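Local coordinates for haloacid dehalogenase domain protein hydrolase (Planctomyces limnophilus, PDB 4OVY), which probably acts as a hydrolase of the haloacid dehalogenase superfamily, perhaps a phosphatase, and binds a calcium ion, at residues Tyr54-Phe59 against Glu101-Thr106; Leu61-Leu66 against Ala105-Met110; Thr120-Lys125 against Arg133-Cys138. All blocks are in the same frame, centred on the assembly; numbering follows the deposited sequence.

Interaction 1: residues Tyr54-Phe59 against Glu101-Thr106; sequences YVQLAF and ELTMAT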
# COMPACT_ATOMS: atom_id res chain seq x y z
N TYR A 54 -1.96 21.54 -12.68
CA TYR A 54 -1.48 20.21 -12.31
C TYR A 54 -1.13 19.48 -13.59
O TYR A 54 -1.87 19.56 -14.58
CB TYR A 54 -2.54 19.43 -11.52
CG TYR A 54 -3.05 20.13 -10.26
CD1 TYR A 54 -2.16 20.68 -9.34
CD2 TYR A 54 -4.41 20.24 -9.99
CE1 TYR A 54 -2.61 21.31 -8.19
CE2 TYR A 54 -4.87 20.87 -8.84
CZ TYR A 54 -3.96 21.41 -7.95
OH TYR A 54 -4.40 22.05 -6.80
N VAL A 55 0.01 18.78 -13.61
CA VAL A 55 0.45 18.12 -14.83
C VAL A 55 -0.58 17.09 -15.31
O VAL A 55 -0.79 16.95 -16.51
CB VAL A 55 1.84 17.46 -14.66
CG1 VAL A 55 2.21 16.67 -15.91
CG2 VAL A 55 2.90 18.52 -14.38
N GLN A 56 -1.21 16.38 -14.38
CA GLN A 56 -2.25 15.43 -14.77
C GLN A 56 -3.45 16.12 -15.42
O GLN A 56 -4.11 15.52 -16.26
CB GLN A 56 -2.71 14.56 -13.60
CG GLN A 56 -3.64 13.43 -14.03
CD GLN A 56 -4.06 12.54 -12.89
OE1 GLN A 56 -3.41 12.49 -11.85
NE2 GLN A 56 -5.15 11.81 -13.08
N LEU A 57 -3.73 17.37 -15.05
CA LEU A 57 -4.80 18.12 -15.72
C LEU A 57 -4.41 18.43 -17.17
O LEU A 57 -5.24 18.30 -18.08
CB LEU A 57 -5.17 19.39 -14.94
CG LEU A 57 -6.39 20.17 -15.45
CD1 LEU A 57 -7.62 19.28 -15.59
CD2 LEU A 57 -6.67 21.35 -14.54
N ALA A 58 -3.14 18.79 -17.40
CA ALA A 58 -2.62 18.96 -18.76
C ALA A 58 -2.80 17.67 -19.58
O ALA A 58 -3.23 17.71 -20.73
CB ALA A 58 -1.15 19.38 -18.74
N PHE A 59 -2.46 16.54 -18.97
CA PHE A 59 -2.65 15.22 -19.59
C PHE A 59 -4.13 14.99 -19.94
O PHE A 59 -4.46 14.64 -21.07
CB PHE A 59 -2.11 14.13 -18.65
CG PHE A 59 -2.55 12.73 -18.98
CD1 PHE A 59 -1.92 12.00 -19.98
CD2 PHE A 59 -3.56 12.11 -18.25
CE1 PHE A 59 -2.29 10.70 -20.27
CE2 PHE A 59 -3.94 10.81 -18.53
CZ PHE A 59 -3.32 10.10 -19.54
N GLU A 101 -12.09 11.90 -11.39
CA GLU A 101 -13.33 11.60 -12.11
C GLU A 101 -13.21 11.82 -13.62
O GLU A 101 -13.74 11.03 -14.41
CB GLU A 101 -14.50 12.42 -11.56
CG GLU A 101 -14.95 11.96 -10.18
CD GLU A 101 -16.02 12.84 -9.56
OE1 GLU A 101 -16.04 14.06 -9.81
OE2 GLU A 101 -16.84 12.30 -8.81
N LEU A 102 -12.52 12.88 -14.02
CA LEU A 102 -12.31 13.17 -15.44
C LEU A 102 -11.45 12.08 -16.08
O LEU A 102 -11.76 11.61 -17.18
CB LEU A 102 -11.66 14.55 -15.61
CG LEU A 102 -11.30 15.01 -17.02
CD1 LEU A 102 -12.52 15.01 -17.91
CD2 LEU A 102 -10.67 16.39 -16.98
N THR A 103 -10.40 11.67 -15.38
CA THR A 103 -9.53 10.61 -15.87
C THR A 103 -10.28 9.27 -15.90
O THR A 103 -10.14 8.49 -16.85
CB THR A 103 -8.26 10.51 -15.00
OG1 THR A 103 -7.63 11.79 -14.93
CG2 THR A 103 -7.29 9.50 -15.58
N MSE A 104 -11.08 9.02 -14.86
CA MSE A 104 -11.91 7.82 -14.75
C MSE A 104 -12.85 7.70 -15.92
O MSE A 104 -12.95 6.64 -16.53
CB MSE A 104 -12.72 7.90 -13.45
CG MSE A 104 -13.75 6.79 -13.25
SE MSE A 104 -15.03 7.35 -11.85
CE MSE A 104 -16.08 8.67 -12.89
N ALA A 105 -13.54 8.79 -16.25
CA ALA A 105 -14.56 8.76 -17.30
C ALA A 105 -13.98 8.55 -18.70
O ALA A 105 -14.70 8.13 -19.60
CB ALA A 105 -15.40 10.03 -17.27
N THR A 106 -12.69 8.86 -18.88
CA THR A 106 -12.06 8.84 -20.20
C THR A 106 -11.15 7.64 -20.43
O THR A 106 -10.65 7.47 -21.53
CB THR A 106 -11.26 10.14 -20.44
OG1 THR A 106 -10.38 10.40 -19.35
CG2 THR A 106 -12.22 11.32 -20.61
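Gln56 reaches across to Thr103 with its amide nitrogen. NE2 of Gln56 donates a hydrogen bond of 3.1 Å to OG1 of Thr103. The bond is bent, with an N-H...O angle of 146°. The hydroxyl oxygen lies 12° from the amide plane, so the N-H is used nearly in plane. The two side chains cross at about a right angle. A second, looser touch joins the leucines: CD1 of Leu57 is 4.4 Å from CD2 of Leu102.

The long reach of Gln56 comes from its shape. CG stands opposite the backbone N (chi1 -172°) and the chain is extended beyond it. OE1 accepts a hydrogen bond from Gly164 N. These two bonds together fix the rotation of the amide about its last torsion. OG1 of Thr103 lies beside its own backbone N and bonds to Leu99 O, one turn back in its helix. All four touching residues are buried. The amide and the hydroxyl meet their needs inside the protein: Gln56 through Thr103 and Gly164, Thr103 through Gln56 and Leu99.

The Gln56 side chain lies about 6 Å from that of Asp44, a calcium ligand. The contact joins helix 55-67, near its N-terminal end, to helix 95-106. Leu102 also packs on Ala60 and Val64 of helix 55-67, and on Phe80 of helix 80-84. Helix 112-125 adds Phe115 against Thr103 and Ile118 against Phe59. In the chain these helices all lie between strands 38-41 and 156-161 of the core sheet. This is consistent with a helical cap inserted after the first strand, as in C1-capped HAD relatives.

Interaction 2: residues Leu61-Leu66 against Ala105-Met110; sequences LDRVRL and ATHAGM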
# COMPACT_ATOMS: atom_id res chain seq x y z
N LEU A 61 -6.50 17.14 -20.36
CA LEU A 61 -6.84 18.05 -21.45
C LEU A 61 -6.49 17.48 -22.83
O LEU A 61 -7.32 17.52 -23.75
CB LEU A 61 -6.16 19.42 -21.25
CG LEU A 61 -6.98 20.49 -20.52
CD1 LEU A 61 -7.59 20.00 -19.22
CD2 LEU A 61 -6.14 21.74 -20.28
N ASP A 62 -5.28 16.97 -22.97
CA ASP A 62 -4.85 16.38 -24.25
C ASP A 62 -5.67 15.15 -24.59
O ASP A 62 -6.07 14.94 -25.75
CB ASP A 62 -3.36 16.05 -24.23
CG ASP A 62 -2.48 17.29 -24.36
OD1 ASP A 62 -3.01 18.38 -24.67
OD2 ASP A 62 -1.24 17.16 -24.16
N ARG A 63 -5.95 14.33 -23.58
CA ARG A 63 -6.75 13.12 -23.78
C ARG A 63 -8.18 13.46 -24.23
O ARG A 63 -8.68 12.85 -25.16
CB ARG A 63 -6.77 12.26 -22.52
CG ARG A 63 -5.40 11.69 -22.15
CD ARG A 63 -4.84 10.75 -23.20
NE ARG A 63 -5.71 9.60 -23.43
CZ ARG A 63 -5.67 8.82 -24.50
NH1 ARG A 63 -4.80 9.05 -25.49
NH2 ARG A 63 -6.51 7.80 -24.58
N VAL A 64 -8.81 14.43 -23.57
CA VAL A 64 -10.16 14.87 -23.95
C VAL A 64 -10.16 15.39 -25.39
O VAL A 64 -11.03 15.03 -26.19
CB VAL A 64 -10.72 15.93 -22.97
CG1 VAL A 64 -11.94 16.64 -23.53
CG2 VAL A 64 -11.05 15.28 -21.64
N ARG A 65 -9.18 16.22 -25.72
CA ARG A 65 -9.06 16.75 -27.08
C ARG A 65 -8.93 15.64 -28.12
O ARG A 65 -9.55 15.70 -29.18
CB ARG A 65 -7.89 17.72 -27.19
CG ARG A 65 -8.18 19.04 -26.49
CD ARG A 65 -7.15 20.10 -26.81
NE ARG A 65 -7.23 21.19 -25.85
CZ ARG A 65 -6.39 21.38 -24.83
NH1 ARG A 65 -5.37 20.56 -24.60
NH2 ARG A 65 -6.59 22.42 -24.03
N LEU A 66 -8.14 14.62 -27.81
CA LEU A 66 -7.93 13.49 -28.72
C LEU A 66 -9.23 12.69 -28.90
O LEU A 66 -9.53 12.22 -30.00
CB LEU A 66 -6.81 12.58 -28.19
CG LEU A 66 -6.36 11.43 -29.08
CD1 LEU A 66 -5.74 11.96 -30.37
CD2 LEU A 66 -5.36 10.55 -28.34
N ALA A 105 -13.54 8.79 -16.25
CA ALA A 105 -14.56 8.76 -17.30
C ALA A 105 -13.98 8.55 -18.70
O ALA A 105 -14.70 8.13 -19.60
CB ALA A 105 -15.40 10.03 -17.27
N THR A 106 -12.69 8.86 -18.88
CA THR A 106 -12.06 8.84 -20.20
C THR A 106 -11.15 7.64 -20.43
O THR A 106 -10.65 7.47 -21.53
CB THR A 106 -11.26 10.14 -20.44
OG1 THR A 106 -10.38 10.40 -19.35
CG2 THR A 106 -12.22 11.32 -20.61
N HIS A 107 -10.94 6.81 -19.41
CA HIS A 107 -10.07 5.64 -19.53
C HIS A 107 -10.64 4.35 -18.93
O HIS A 107 -9.89 3.43 -18.63
CB HIS A 107 -8.72 5.95 -18.90
CG HIS A 107 -8.01 7.07 -19.58
ND1 HIS A 107 -8.27 8.39 -19.30
CD2 HIS A 107 -7.08 7.07 -20.56
CE1 HIS A 107 -7.52 9.16 -20.06
NE2 HIS A 107 -6.78 8.38 -20.83
N ALA A 108 -11.96 4.28 -18.76
CA ALA A 108 -12.60 3.08 -18.24
C ALA A 108 -12.62 2.00 -19.30
O ALA A 108 -12.72 2.30 -20.48
CB ALA A 108 -14.02 3.39 -17.77
N GLY A 109 -12.52 0.74 -18.88
CA GLY A 109 -12.61 -0.40 -19.79
C GLY A 109 -11.28 -0.88 -20.36
O GLY A 109 -11.23 -1.95 -20.99
N MSE A 110 -10.22 -0.11 -20.17
CA MSE A 110 -8.89 -0.52 -20.61
C MSE A 110 -8.14 -1.11 -19.44
O MSE A 110 -8.53 -0.92 -18.29
CB MSE A 110 -8.14 0.66 -21.24
CG MSE A 110 -7.62 1.69 -20.25
SE MSE A 110 -6.54 3.06 -21.15
CE MSE A 110 -7.92 3.71 -22.41
O HOH W 1 -8.85 6.99 -23.54
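Arg63 and His107 meet edge to edge, with the guanidinium and imidazole planes 36° apart. NE of Arg63 donates to NE2 of His107 over 3.1 Å. The bond is bent, and the partners are tilted from both planes, by 20° at the ring and 23° at the guanidinium. The arginine chain bends at chi2 and chi3 rather than extending. This keeps its aliphatic part close to the ring: CG of Arg63 is 3.8 Å from NE2 of His107 and lies in the ring plane at its edge.

NH2 of Arg63 takes a different route. It donates to a water at 2.7 Å, in the guanidinium plane. That water donates in turn to Thr106 O, also at 2.7 Å. The direct bond and the water bridge tie 61-66 to 105-110. Beside this polar pair, CG2 of Val64 touches CG2 of Thr106 at 4.3 Å. Phe115 meets the His107 ring edge to face.

The far ring nitrogen, ND1, bonds to Thr103 O. With NE2 accepting from arginine and ND1 donating to a carbonyl, the ring is probably neutral, with its proton on ND1. The nearby arginine charge would also disfavour a second proton.

Interaction 3: residues Thr120-Lys125 against Arg133-Cys138; sequences TEWIRK and RPYTEC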
# COMPACT_ATOMS: atom_id res chain seq x y z
N THR A 120 2.87 6.97 -20.27
CA THR A 120 4.30 6.97 -20.60
C THR A 120 4.59 7.69 -21.91
O THR A 120 5.53 8.47 -22.02
CB THR A 120 4.84 5.53 -20.64
OG1 THR A 120 4.73 4.97 -19.33
CG2 THR A 120 6.30 5.49 -21.10
N GLU A 121 3.76 7.42 -22.92
CA GLU A 121 3.90 8.09 -24.19
C GLU A 121 3.61 9.58 -24.08
O GLU A 121 4.33 10.39 -24.64
CB GLU A 121 3.02 7.42 -25.24
CG GLU A 121 3.54 6.05 -25.64
CD GLU A 121 4.93 6.10 -26.25
OE1 GLU A 121 5.03 6.44 -27.45
OE2 GLU A 121 5.91 5.82 -25.51
N TRP A 122 2.58 9.95 -23.32
CA TRP A 122 2.27 11.37 -23.15
C TRP A 122 3.39 12.10 -22.42
O TRP A 122 3.81 13.18 -22.85
CB TRP A 122 0.96 11.56 -22.38
CG TRP A 122 0.61 13.01 -22.26
CD1 TRP A 122 -0.07 13.76 -23.17
CD2 TRP A 122 0.94 13.89 -21.18
NE1 TRP A 122 -0.19 15.05 -22.72
CE2 TRP A 122 0.42 15.16 -21.51
CE3 TRP A 122 1.62 13.73 -19.97
CZ2 TRP A 122 0.56 16.26 -20.66
CZ3 TRP A 122 1.76 14.83 -19.13
CH2 TRP A 122 1.23 16.08 -19.48
N ILE A 123 3.87 11.54 -21.32
CA ILE A 123 4.81 12.28 -20.48
C ILE A 123 6.20 12.41 -21.11
O ILE A 123 7.00 13.25 -20.70
CB ILE A 123 4.88 11.71 -19.04
CG1 ILE A 123 5.24 12.83 -18.05
CG2 ILE A 123 5.84 10.52 -18.96
CD1 ILE A 123 4.62 12.67 -16.69
N ARG A 124 6.50 11.61 -22.13
CA ARG A 124 7.74 11.83 -22.87
C ARG A 124 7.55 12.76 -24.09
O ARG A 124 8.52 13.37 -24.53
CB ARG A 124 8.40 10.50 -23.23
CG ARG A 124 7.69 9.70 -24.30
CD ARG A 124 8.50 8.48 -24.70
NE ARG A 124 8.02 7.94 -25.97
CZ ARG A 124 8.24 8.50 -27.16
NH1 ARG A 124 8.95 9.62 -27.27
NH2 ARG A 124 7.75 7.93 -28.25
N LYS A 125 6.33 12.91 -24.59
CA LYS A 125 6.07 13.77 -25.76
C LYS A 125 5.65 15.19 -25.39
O LYS A 125 5.95 16.14 -26.12
CB LYS A 125 5.02 13.15 -26.67
CG LYS A 125 5.48 11.88 -27.35
CD LYS A 125 4.38 11.30 -28.22
CE LYS A 125 4.85 9.99 -28.85
NZ LYS A 125 3.94 9.55 -29.94
N ARG A 133 10.59 21.83 -21.67
CA ARG A 133 11.23 20.57 -21.32
C ARG A 133 10.11 19.62 -20.91
O ARG A 133 9.01 20.08 -20.57
CB ARG A 133 12.18 20.76 -20.14
CG ARG A 133 13.30 21.75 -20.37
CD ARG A 133 14.00 22.11 -19.07
NE ARG A 133 14.80 21.00 -18.54
CZ ARG A 133 15.60 21.08 -17.47
NH1 ARG A 133 15.72 22.22 -16.79
NH2 ARG A 133 16.28 20.01 -17.08
N PRO A 134 10.38 18.31 -20.90
CA PRO A 134 9.39 17.37 -20.38
C PRO A 134 9.02 17.73 -18.94
O PRO A 134 9.86 18.24 -18.19
CB PRO A 134 10.13 16.03 -20.41
CG PRO A 134 11.19 16.19 -21.42
CD PRO A 134 11.61 17.62 -21.35
N TYR A 135 7.79 17.45 -18.56
CA TYR A 135 7.32 17.77 -17.21
C TYR A 135 8.16 17.07 -16.14
O TYR A 135 8.34 17.60 -15.04
CB TYR A 135 5.84 17.42 -17.06
CG TYR A 135 4.92 18.35 -17.81
CD1 TYR A 135 4.62 19.61 -17.32
CD2 TYR A 135 4.32 17.96 -19.01
CE1 TYR A 135 3.76 20.47 -17.99
CE2 TYR A 135 3.46 18.81 -19.70
CZ TYR A 135 3.18 20.06 -19.18
OH TYR A 135 2.33 20.91 -19.85
N THR A 136 8.69 15.89 -16.46
CA THR A 136 9.54 15.13 -15.55
C THR A 136 10.93 15.75 -15.35
O THR A 136 11.66 15.32 -14.46
CB THR A 136 9.71 13.68 -16.04
OG1 THR A 136 10.12 13.69 -17.41
CG2 THR A 136 8.39 12.90 -15.92
N GLU A 137 11.29 16.74 -16.16
CA GLU A 137 12.50 17.55 -15.93
C GLU A 137 12.19 18.84 -15.16
O GLU A 137 13.12 19.58 -14.80
CB GLU A 137 13.20 17.87 -17.25
CG GLU A 137 13.90 16.66 -17.85
CD GLU A 137 14.58 16.97 -19.18
OE1 GLU A 137 14.96 18.14 -19.42
OE2 GLU A 137 14.74 16.03 -19.98
N CYS A 138 10.91 19.09 -14.90
CA CYS A 138 10.50 20.24 -14.10
C CYS A 138 10.34 19.84 -12.63
O CYS A 138 9.44 20.31 -11.93
CB CYS A 138 9.24 20.86 -14.70
SG CYS A 138 9.46 21.37 -16.42
O HOH W 2 6.31 15.75 -20.34
O HOH W 3 9.27 12.30 -19.58
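Pro134 opens the contact with CB, which comes within 4.2 Å of Ile123 O. That carbonyl serves as the polar focus here. The loop returns the chain from helix 112-125 toward helix 141-152.

Tyr135 begins a 3-10 turn and brings in the aromatic contact. Its ring is nearly parallel to the six-membered ring of Trp122, with planes 10° apart, but the rings are offset, with little of one lying over the other. The centroids are 5.5 Å from each other. The closest atoms are CE2 of Tyr135 and CH2 of Trp122, at 3.5 Å. A trans first torsion of Trp122 (chi1 -177°) swings the indole out toward the tyrosine. NE1 of Trp122 is held by Asp62 of helix 55-67. Val55 and Ala58 of that helix pack on both rings. The Tyr135 side chain is about 9 Å from that of the calcium ligand Asp44.

Thr136 follows with its methyl group. CG2 of Thr136 is 3.8 Å from CG1 of Ile123, and CD1 of Ile123 is almost as near. Glu137 then closes the loop locally by a salt bridge: NE and NH2 of Arg133 both grip its OE1, side-on.

Two waters bond to Ile123 O, each donating to it. One lies 2.6 Å from Ile123 O and also accepts from Tyr135 N. The other links the same carbonyl to OG1 of Thr136. The polar part of the join is thus water-mediated, while the direct contacts are mainly apolar. One carbonyl near the helix end, with two waters, tethers two successive residues of the loop.

In the fold
Interactions 1 and 2 join the same two helices, 55-67 and 95-106, and their centres are 8 Å apart. Interaction 1 is the buried one, with a single direct amide-to-hydroxyl bond. Interaction 2 lies farther from the chain centre and is partly buried; it adds a charged side chain and a water. Interaction 3, partly buried like interaction 2, joins helix 112-125 to the loop that follows it, by ring and methyl contacts with bridging waters. Trp122 connects interaction 3 to the other two through helix 55-67. That helix forms one side of interactions 1 and 2 and packs against interaction 3. Interactions 1 and 3 lie nearer the calcium-binding residues than interaction 2.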